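Local coordinates for protein muramidase (Sodiomyces alcalophilus, PDB 6ZM8) that probably cleaves the peptidoglycan of bacterial cell walls, as a fungal lysozyme of glycoside hydrolase family 25, at residues 122-125 and 126-130. Sequence-based numbering, arbitrary orientation.
Sequences TTYH and GITSR
Gly126 N donates to Thr122 O and Ile127 N to Thr123 O, i-to-i+4 bonds that carry the helix across the junction of 122-125 and 126-130. Its last turn adds Thr128 N to Tyr124 O (2.9 Å, N-H...O angle 161°) and Ser129 N to His125 O (2.8 Å). At Ser129 phi turns positive (88°), ending the helical path and bringing Arg130 O back to 3.1 Å from His125 CA, a CA-H...O contact. Thr128 OG1, set between backbone N and carbonyl carbon (chi1 71°), gives a second bond to Tyr124 O (2.9 Å), reaching it from above the carbonyl plane. Thr128 OG1 also accepts a nearly straight bond from Arg130 N (3.0 Å), forming an ST turn. Thr128 CG2 lies over one face of the Tyr124 ring, 3.9 Å from the centroid, a CH-pi contact offset toward the rim. A valine in its place would probably leave Arg130 N without this acceptor and the exit turn less firmly fixed. One residue earlier, Thr123 and Ile127 lie side by side, CG2 of the first 3.9 Å from CD1 of the second. The segments close helix 110-128 of the beta-alpha-beta unit between strands 93-95 and 133-136, in a fold of the TIM-barrel clan. Tyr124 OH bonds Gly81 O and Gly92 N, His125 stacks on Trp131 just before strand 133-136, and Thr123 and Ile127 pack against helix 69-78.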
# COMPACT_ATOMS: atom_id res chain seq x y z
N THR A 122 9.21 -0.63 -11.26
CA THR A 122 10.62 -0.67 -11.62
C THR A 122 11.33 0.58 -11.11
O THR A 122 12.45 0.50 -10.59
CB THR A 122 10.76 -0.84 -13.14
OG1 THR A 122 10.30 -2.12 -13.51
CG2 THR A 122 12.19 -0.69 -13.61
N THR A 123 10.71 1.74 -11.28
CA THR A 123 11.33 2.99 -10.83
C THR A 123 11.48 3.00 -9.31
O THR A 123 12.53 3.35 -8.77
CB THR A 123 10.54 4.19 -11.34
OG1 THR A 123 10.52 4.17 -12.78
CG2 THR A 123 11.18 5.50 -10.90
N TYR A 124 10.41 2.61 -8.60
CA TYR A 124 10.47 2.59 -7.14
C TYR A 124 11.60 1.67 -6.64
O TYR A 124 12.32 2.00 -5.72
CB TYR A 124 9.10 2.17 -6.58
CG TYR A 124 9.06 2.23 -5.06
CD1 TYR A 124 8.87 3.44 -4.40
CD2 TYR A 124 9.25 1.08 -4.30
CE1 TYR A 124 8.87 3.50 -3.01
CE2 TYR A 124 9.24 1.13 -2.91
CZ TYR A 124 9.06 2.35 -2.26
OH TYR A 124 9.09 2.35 -0.89
N HIS A 125 11.71 0.50 -7.28
CA HIS A 125 12.78 -0.46 -6.90
C HIS A 125 14.18 0.11 -7.21
O HIS A 125 15.11 -0.08 -6.42
CB HIS A 125 12.52 -1.77 -7.63
CG HIS A 125 13.57 -2.80 -7.42
ND1 HIS A 125 14.61 -2.95 -8.30
CD2 HIS A 125 13.73 -3.71 -6.46
CE1 HIS A 125 15.39 -3.96 -7.86
NE2 HIS A 125 14.88 -4.42 -6.73
N GLY A 126 14.32 0.80 -8.34
CA GLY A 126 15.60 1.40 -8.66
C GLY A 126 16.01 2.48 -7.67
O GLY A 126 17.19 2.70 -7.42
N ILE A 127 15.02 3.21 -7.14
CA ILE A 127 15.31 4.27 -6.19
C ILE A 127 15.63 3.68 -4.80
O ILE A 127 16.60 4.05 -4.17
CB ILE A 127 14.15 5.29 -6.09
CG1 ILE A 127 13.98 6.01 -7.43
CG2 ILE A 127 14.40 6.27 -4.98
CD1 ILE A 127 12.68 6.75 -7.55
N THR A 128 14.73 2.82 -4.32
CA THR A 128 14.73 2.43 -2.92
C THR A 128 15.42 1.11 -2.62
O THR A 128 15.73 0.86 -1.44
CB THR A 128 13.30 2.33 -2.35
OG1 THR A 128 12.65 1.19 -2.91
CG2 THR A 128 12.50 3.59 -2.53
N SER A 129 15.57 0.25 -3.63
CA SER A 129 15.99 -1.14 -3.55
C SER A 129 14.83 -2.11 -3.32
O SER A 129 15.08 -3.33 -3.34
CB SER A 129 17.09 -1.43 -2.50
OG SER A 129 16.59 -1.64 -1.20
N ARG A 130 13.61 -1.62 -3.11
CA ARG A 130 12.50 -2.48 -2.78
C ARG A 130 11.45 -2.51 -3.89
O ARG A 130 11.12 -1.48 -4.49
CB ARG A 130 11.77 -1.96 -1.53
CG ARG A 130 12.64 -1.96 -0.27
CD ARG A 130 13.19 -3.35 0.04
NE ARG A 130 12.16 -4.37 0.14
CZ ARG A 130 11.48 -4.70 1.24
NH1 ARG A 130 11.83 -4.14 2.42
NH2 ARG A 130 10.52 -5.62 1.21